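GCN5-related N-acetyltransferase (Streptococcus suis, PDB 3G3S) probably transfers an acetyl group from acetyl-coenzyme A to an amine, as members of the GNAT family do, although its own substrate is not established. Local coordinates at residues I73-S83 against K241-R249; G27-D35 against S42-Q50. All blocks are in the same frame, centred on the assembly; numbering follows the deposited sequence.

Contact 1. Residues I73-S83 against K241-R249; sequences IILVPQNQAWS and KAYQAYEWR. With EDO (1,2-ethanediol), chain H; EDO (1,2-ethanediol), chain G.
Two hydrogen bonds tie L75 to Y246, from L75 N to Y246 O at 2.7 Å and from Y246 N back to L75 O at 2.9 Å. Beyond this antiparallel pair the strands, at 146° to each other, part company: toward W248, water 1 takes over, donating to I73 O and accepting from W248 N, while water 2 donates to both P77 O and Q244 O at the other end. Methyl CD1 of L75 sits over a face of the W248 indole, 4.3 Å from the centre of its six-membered ring, and I73 CG2 approaches W248 NE1 at 3.3 Å, a nitrogen whose hydrogen goes to C68 O. Here the last strand of the GNAT chain, 239-248, is inserted between strands 73-77 and 94-102 of one mixed sheet. From within its strand, Q244 extends across to helix 80-90, an extended chain carrying its amide to the first turn. There Q244 OE1 accepts from S83 OG at 2.7 Å, the hydroxyl tilted 33° from the carbonyl plane, and Q244 NE2 donates to Q80 OE1 at 3.0 Å, the two amide planes 62° apart; Q80 NE2 in turn bonds D84 OD1 of the same helix. The Y246 ring presents its edge to S83 OG, and its hydroxyl bonds E87. N79 caps the same helix, OD1 accepting from W82 N at 3.1 Å.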
# COMPACT_ATOMS: atom_id res chain seq x y z
N ILE A 73 23.87 -10.28 -6.14
CA ILE A 73 22.88 -10.26 -5.04
C ILE A 73 23.42 -10.36 -3.64
O ILE A 73 24.43 -11.03 -3.40
CB ILE A 73 21.87 -11.47 -5.24
CG1 ILE A 73 20.66 -11.37 -4.34
CG2 ILE A 73 22.56 -12.80 -5.02
CD1 ILE A 73 19.44 -12.08 -4.83
N ILE A 74 22.77 -9.62 -2.71
CA ILE A 74 23.02 -9.77 -1.28
C ILE A 74 21.86 -10.64 -0.73
O ILE A 74 20.68 -10.25 -0.85
CB ILE A 74 23.15 -8.40 -0.49
CG1 ILE A 74 24.31 -7.55 -1.07
CG2 ILE A 74 23.32 -8.66 1.03
CD1 ILE A 74 24.42 -6.10 -0.45
N LEU A 75 22.21 -11.82 -0.21
CA LEU A 75 21.26 -12.74 0.42
C LEU A 75 21.15 -12.39 1.89
O LEU A 75 22.18 -12.32 2.60
CB LEU A 75 21.74 -14.18 0.34
CG LEU A 75 22.02 -14.74 -1.03
CD1 LEU A 75 22.42 -16.20 -0.90
CD2 LEU A 75 20.79 -14.59 -1.87
N VAL A 76 19.93 -12.18 2.37
CA VAL A 76 19.73 -11.84 3.77
C VAL A 76 18.82 -12.89 4.44
O VAL A 76 17.62 -12.87 4.26
CB VAL A 76 19.15 -10.43 3.96
CG1 VAL A 76 19.07 -10.14 5.49
CG2 VAL A 76 19.97 -9.35 3.20
N PRO A 77 19.41 -13.79 5.23
CA PRO A 77 18.63 -14.80 5.93
C PRO A 77 17.84 -14.26 7.12
O PRO A 77 18.40 -13.53 7.94
CB PRO A 77 19.68 -15.75 6.47
CG PRO A 77 20.90 -14.98 6.60
CD PRO A 77 20.85 -13.92 5.53
N GLN A 78 16.58 -14.63 7.22
CA GLN A 78 15.76 -14.21 8.33
C GLN A 78 16.29 -14.79 9.61
O GLN A 78 16.22 -14.17 10.68
CB GLN A 78 14.35 -14.73 8.16
CG GLN A 78 13.40 -14.38 9.31
CD GLN A 78 11.99 -14.88 9.07
OE1 GLN A 78 11.76 -16.04 8.65
NE2 GLN A 78 11.02 -14.01 9.34
N ASN A 79 16.82 -16.00 9.51
CA ASN A 79 17.26 -16.75 10.68
C ASN A 79 18.46 -17.66 10.41
O ASN A 79 18.90 -17.82 9.28
CB ASN A 79 16.07 -17.54 11.25
CG ASN A 79 15.45 -18.46 10.22
OD1 ASN A 79 16.12 -19.31 9.71
ND2 ASN A 79 14.17 -18.28 9.90
N GLN A 80 18.99 -18.23 11.48
CA GLN A 80 20.19 -19.03 11.41
C GLN A 80 19.97 -20.33 10.62
O GLN A 80 20.93 -20.87 10.09
CB GLN A 80 20.69 -19.33 12.81
CG GLN A 80 22.00 -20.09 12.83
CD GLN A 80 23.12 -19.34 12.19
OE1 GLN A 80 23.41 -18.21 12.56
NE2 GLN A 80 23.82 -19.99 11.25
N ALA A 81 18.73 -20.79 10.55
CA ALA A 81 18.40 -22.02 9.80
C ALA A 81 18.65 -21.78 8.30
O ALA A 81 19.16 -22.65 7.57
CB ALA A 81 16.98 -22.45 10.07
N TRP A 82 18.27 -20.59 7.84
CA TRP A 82 18.59 -20.19 6.49
C TRP A 82 20.11 -20.07 6.27
O TRP A 82 20.63 -20.58 5.29
CB TRP A 82 17.92 -18.88 6.14
CG TRP A 82 16.53 -18.95 5.64
CD1 TRP A 82 15.40 -18.67 6.32
CD2 TRP A 82 16.13 -19.32 4.33
NE1 TRP A 82 14.32 -18.78 5.52
CE2 TRP A 82 14.73 -19.22 4.29
CE3 TRP A 82 16.81 -19.75 3.18
CZ2 TRP A 82 13.98 -19.49 3.13
CZ3 TRP A 82 16.09 -20.04 2.04
CH2 TRP A 82 14.68 -19.90 2.02
N SER A 83 20.83 -19.44 7.19
CA SER A 83 22.28 -19.32 7.06
C SER A 83 22.97 -20.67 6.92
O SER A 83 23.90 -20.82 6.14
CB SER A 83 22.86 -18.57 8.24
OG SER A 83 22.31 -17.27 8.28
N LYS A 241 20.94 -3.33 14.93
CA LYS A 241 21.75 -4.51 15.18
C LYS A 241 22.54 -4.87 13.94
O LYS A 241 22.15 -4.53 12.80
CB LYS A 241 20.91 -5.74 15.60
CG LYS A 241 19.86 -6.17 14.57
CD LYS A 241 19.17 -7.50 14.90
CE LYS A 241 20.05 -8.72 14.52
NZ LYS A 241 19.35 -10.06 14.57
N ALA A 242 23.63 -5.57 14.19
CA ALA A 242 24.45 -6.15 13.17
C ALA A 242 23.65 -7.35 12.69
O ALA A 242 22.94 -7.95 13.48
CB ALA A 242 25.76 -6.61 13.77
N TYR A 243 23.71 -7.66 11.41
CA TYR A 243 23.00 -8.84 10.93
C TYR A 243 23.80 -9.58 9.85
O TYR A 243 24.67 -9.00 9.21
CB TYR A 243 21.60 -8.45 10.46
CG TYR A 243 21.48 -7.66 9.18
CD1 TYR A 243 21.49 -8.29 7.96
CD2 TYR A 243 21.25 -6.29 9.18
CE1 TYR A 243 21.36 -7.59 6.81
CE2 TYR A 243 21.11 -5.58 7.99
CZ TYR A 243 21.16 -6.25 6.82
OH TYR A 243 21.00 -5.63 5.62
N GLN A 244 23.50 -10.87 9.68
CA GLN A 244 24.18 -11.71 8.71
C GLN A 244 23.73 -11.49 7.26
O GLN A 244 22.54 -11.41 6.96
CB GLN A 244 23.96 -13.21 9.02
CG GLN A 244 24.50 -13.68 10.39
CD GLN A 244 24.46 -15.19 10.58
OE1 GLN A 244 24.19 -15.95 9.63
NE2 GLN A 244 24.72 -15.65 11.81
N ALA A 245 24.71 -11.47 6.36
CA ALA A 245 24.46 -11.34 4.92
C ALA A 245 25.47 -12.20 4.18
O ALA A 245 26.54 -12.54 4.73
CB ALA A 245 24.53 -9.85 4.46
N TYR A 246 25.09 -12.55 2.94
CA TYR A 246 25.92 -13.34 2.04
C TYR A 246 25.89 -12.79 0.62
O TYR A 246 24.89 -12.23 0.19
CB TYR A 246 25.44 -14.81 1.98
CG TYR A 246 25.53 -15.58 3.28
CD1 TYR A 246 24.49 -15.56 4.21
CD2 TYR A 246 26.64 -16.36 3.56
CE1 TYR A 246 24.56 -16.28 5.37
CE2 TYR A 246 26.72 -17.08 4.73
CZ TYR A 246 25.69 -17.02 5.64
OH TYR A 246 25.82 -17.74 6.80
N GLU A 247 26.99 -12.99 -0.10
CA GLU A 247 27.13 -12.72 -1.53
C GLU A 247 27.76 -13.93 -2.16
O GLU A 247 28.46 -14.68 -1.47
CB GLU A 247 28.12 -11.63 -1.78
CG GLU A 247 27.61 -10.25 -1.60
CD GLU A 247 28.75 -9.27 -1.53
OE1 GLU A 247 29.93 -9.71 -1.62
OE2 GLU A 247 28.47 -8.06 -1.34
N TRP A 248 27.60 -14.06 -3.46
CA TRP A 248 28.28 -15.13 -4.17
C TRP A 248 29.75 -14.74 -4.28
O TRP A 248 30.07 -13.55 -4.35
CB TRP A 248 27.71 -15.34 -5.55
CG TRP A 248 26.23 -15.63 -5.64
CD1 TRP A 248 25.33 -14.98 -6.40
CD2 TRP A 248 25.49 -16.63 -4.91
NE1 TRP A 248 24.09 -15.50 -6.23
CE2 TRP A 248 24.15 -16.51 -5.31
CE3 TRP A 248 25.83 -17.61 -3.97
CZ2 TRP A 248 23.16 -17.34 -4.83
CZ3 TRP A 248 24.84 -18.44 -3.49
CH2 TRP A 248 23.53 -18.30 -3.92
N ARG A 249 30.63 -15.73 -4.16
CA ARG A 249 32.08 -15.60 -4.33
C ARG A 249 32.37 -16.33 -5.61
O ARG A 249 31.86 -17.45 -5.79
CB ARG A 249 32.92 -16.30 -3.24
CG ARG A 249 33.40 -15.43 -2.10
OXT ARG A 249 33.15 -15.83 -6.42
C1 EDO H . 20.44 -14.69 10.41
O1 EDO H . 19.40 -13.93 11.02
C2 EDO H . 21.15 -15.46 11.50
O2 EDO H . 21.81 -14.50 12.34
C1 EDO G . 14.48 -10.91 12.12
O1 EDO G . 13.09 -11.02 11.74
C2 EDO G . 15.34 -10.64 10.91
O2 EDO G . 16.66 -11.06 11.17
O HOH W 1 26.33 -11.89 -4.99
O HOH W 2 20.30 -11.70 8.56
O HOH W 3 26.21 -18.29 10.02

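Contact 2. Residues G27-D35 against S42-Q50; sequences GTMGDIYVD and SALALYGRQ
D31 with L46 and Y33 with L44 form the hydrogen-bonded pairs of two antiparallel strands whose axes come within 4.6 Å at 159°, with I32-A45 and V34-A43 as the non-hydrogen-bonded pairs. On the face carrying Y33, its ring lies alongside L44 and crosses L46 at a slant, CE1 resting 3.7 Å from L46 CD2. Both leucines have CG anti to the backbone N (chi1 170° and -180°), a setting from which CD2 of each meets the ring; helix 62-68 packs against this face. The other face is smaller in its side chains: I32 CD1 turns to A45 CB at 3.8 Å, and V34 CG1 meets A43 CB at 3.7 Å; helices 2-13 and 19-26 cover this face. Together the strands make a beta hairpin at one border of the chain's mixed sheet, 31-34 being outermost within the chain. D35 secures the turn end: its N donates to S42 O, and S42 N approaches OD1 at 3.2 Å from above the carboxylate plane, while Q41 N is a second donor to OD1. At the far end, selenomethionine M29 brings CE to 3.5 Å from Y47 OH, the hydroxyl that bonds Y178 O, and Y47 CD1 lies 3.9 Å from G30 CA. In the D31 carboxylate, OD1 takes I32 N (2.8 Å) and also E4 N of the second subunit, OD2 the G1 N of that subunit.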
# COMPACT_ATOMS: atom_id res chain seq x y z
N GLY A 27 3.76 -4.20 -3.40
CA GLY A 27 3.28 -4.59 -4.71
C GLY A 27 3.67 -3.87 -5.98
O GLY A 27 3.37 -4.37 -7.08
N THR A 28 4.32 -2.72 -5.86
CA THR A 28 4.65 -1.91 -7.02
C THR A 28 5.98 -2.25 -7.68
O THR A 28 6.07 -2.28 -8.90
CB THR A 28 4.68 -0.43 -6.61
OG1 THR A 28 3.39 -0.10 -6.06
CG2 THR A 28 4.98 0.47 -7.81
N MSE A 29 6.99 -2.49 -6.85
CA MSE A 29 8.33 -2.85 -7.28
C MSE A 29 8.77 -4.10 -6.52
O MSE A 29 8.26 -4.37 -5.44
CB MSE A 29 9.30 -1.71 -6.96
CG MSE A 29 8.95 -0.37 -7.62
SE MSE A 29 10.36 0.92 -7.29
CE MSE A 29 11.74 0.12 -8.46
N GLY A 30 9.69 -4.87 -7.10
CA GLY A 30 10.21 -6.05 -6.44
C GLY A 30 9.25 -7.19 -6.71
O GLY A 30 8.24 -7.03 -7.39
N ASP A 31 9.52 -8.35 -6.13
CA ASP A 31 8.66 -9.50 -6.33
C ASP A 31 8.79 -10.43 -5.16
O ASP A 31 9.69 -10.34 -4.33
CB ASP A 31 9.05 -10.17 -7.64
CG ASP A 31 7.90 -10.94 -8.31
OD1 ASP A 31 6.85 -11.27 -7.68
OD2 ASP A 31 8.04 -11.19 -9.51
N ILE A 32 7.88 -11.38 -5.13
CA ILE A 32 7.77 -12.34 -4.07
C ILE A 32 7.63 -13.75 -4.64
O ILE A 32 6.81 -13.97 -5.48
CB ILE A 32 6.53 -12.07 -3.27
CG1 ILE A 32 6.68 -10.70 -2.54
CG2 ILE A 32 6.32 -13.16 -2.24
CD1 ILE A 32 7.73 -10.67 -1.45
N TYR A 33 8.43 -14.66 -4.10
CA TYR A 33 8.41 -16.07 -4.51
C TYR A 33 8.25 -16.92 -3.25
O TYR A 33 8.71 -16.56 -2.16
CB TYR A 33 9.71 -16.42 -5.18
CG TYR A 33 9.98 -15.62 -6.41
CD1 TYR A 33 10.63 -14.39 -6.34
CD2 TYR A 33 9.62 -16.09 -7.64
CE1 TYR A 33 10.90 -13.67 -7.48
CE2 TYR A 33 9.88 -15.36 -8.78
CZ TYR A 33 10.52 -14.15 -8.69
OH TYR A 33 10.77 -13.43 -9.81
N VAL A 34 7.59 -18.06 -3.40
CA VAL A 34 7.33 -18.91 -2.27
C VAL A 34 7.52 -20.34 -2.68
O VAL A 34 7.64 -20.65 -3.87
CB VAL A 34 5.90 -18.68 -1.66
CG1 VAL A 34 5.77 -17.27 -1.07
CG2 VAL A 34 4.79 -18.95 -2.71
N ASP A 35 7.64 -21.20 -1.68
CA ASP A 35 7.77 -22.63 -1.95
C ASP A 35 6.46 -23.22 -2.48
O ASP A 35 6.48 -24.09 -3.34
CB ASP A 35 8.25 -23.39 -0.70
CG ASP A 35 7.24 -23.41 0.43
OD1 ASP A 35 6.54 -22.40 0.67
OD2 ASP A 35 7.21 -24.44 1.14
N SER A 42 7.88 -20.92 3.13
CA SER A 42 9.15 -20.33 2.82
C SER A 42 8.91 -19.24 1.78
O SER A 42 8.12 -19.42 0.89
CB SER A 42 10.12 -21.41 2.30
OG SER A 42 10.25 -22.47 3.25
N ALA A 43 9.58 -18.10 1.92
CA ALA A 43 9.41 -17.03 0.97
C ALA A 43 10.71 -16.23 0.72
O ALA A 43 11.66 -16.23 1.52
CB ALA A 43 8.27 -16.07 1.43
N LEU A 44 10.71 -15.55 -0.41
CA LEU A 44 11.81 -14.76 -0.92
C LEU A 44 11.27 -13.43 -1.41
O LEU A 44 10.36 -13.38 -2.24
CB LEU A 44 12.49 -15.46 -2.10
CG LEU A 44 13.51 -14.67 -2.92
CD1 LEU A 44 14.79 -14.34 -2.12
CD2 LEU A 44 13.88 -15.46 -4.19
N ALA A 45 11.76 -12.35 -0.82
CA ALA A 45 11.49 -11.03 -1.33
C ALA A 45 12.73 -10.70 -2.18
O ALA A 45 13.85 -10.55 -1.67
CB ALA A 45 11.27 -10.03 -0.17
N LEU A 46 12.52 -10.59 -3.49
CA LEU A 46 13.61 -10.35 -4.43
C LEU A 46 13.44 -9.02 -5.10
O LEU A 46 12.41 -8.74 -5.72
CB LEU A 46 13.62 -11.47 -5.48
CG LEU A 46 14.68 -11.43 -6.57
CD1 LEU A 46 16.06 -11.59 -5.99
CD2 LEU A 46 14.37 -12.53 -7.64
N TYR A 47 14.45 -8.17 -4.95
CA TYR A 47 14.41 -6.83 -5.47
C TYR A 47 15.68 -6.50 -6.16
O TYR A 47 16.73 -6.87 -5.69
CB TYR A 47 14.24 -5.84 -4.33
CG TYR A 47 14.26 -4.40 -4.80
CD1 TYR A 47 13.09 -3.76 -5.17
CD2 TYR A 47 15.45 -3.66 -4.85
CE1 TYR A 47 13.10 -2.43 -5.60
CE2 TYR A 47 15.47 -2.33 -5.32
CZ TYR A 47 14.28 -1.72 -5.66
OH TYR A 47 14.26 -0.40 -6.06
N GLY A 48 15.58 -5.79 -7.29
CA GLY A 48 16.74 -5.33 -8.01
C GLY A 48 16.61 -5.47 -9.51
O GLY A 48 15.60 -5.98 -10.01
N ARG A 49 17.64 -4.99 -10.21
CA ARG A 49 17.69 -5.05 -11.68
C ARG A 49 19.14 -5.30 -12.12
O ARG A 49 19.40 -6.20 -12.93
CB ARG A 49 17.11 -3.77 -12.29
CG ARG A 49 16.57 -3.96 -13.71
CD ARG A 49 15.88 -2.72 -14.35
NE ARG A 49 16.84 -1.73 -14.85
CZ ARG A 49 17.36 -1.75 -16.08
N GLN A 50 20.05 -4.50 -11.60
CA GLN A 50 21.49 -4.66 -11.85
C GLN A 50 22.16 -5.26 -10.63
O GLN A 50 22.98 -6.17 -10.75
CB GLN A 50 22.10 -3.31 -12.17
CG GLN A 50 21.50 -2.66 -13.42
CD GLN A 50 22.12 -1.32 -13.73
OE1 GLN A 50 22.36 -0.51 -12.84
NE2 GLN A 50 22.39 -1.07 -15.01
O HOH W 4 9.25 -24.75 3.22

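Both contacts are antiparallel strand pairs of one mixed sheet, with strand 52-58 between them, hydrogen-bonded to 42-48 on one side and to 73-77 on the other. Their centres lie 16 Å apart, yet they touch where I73 CD1 packs on L46 CD1 at 3.6 Å. Contact 2 joins chain neighbours and is the more deeply buried, regular in its backbone bonds and largely apolar, aliphatic groups against tyrosine rings, with the second subunit at its outer strand. Contact 1 brings together segments 158 residues apart, is only partly buried, and relies on one bonded pair, bridging waters and a glutamine amide, Q244, that reaches a helix; no other protein chain of the assembly touches it.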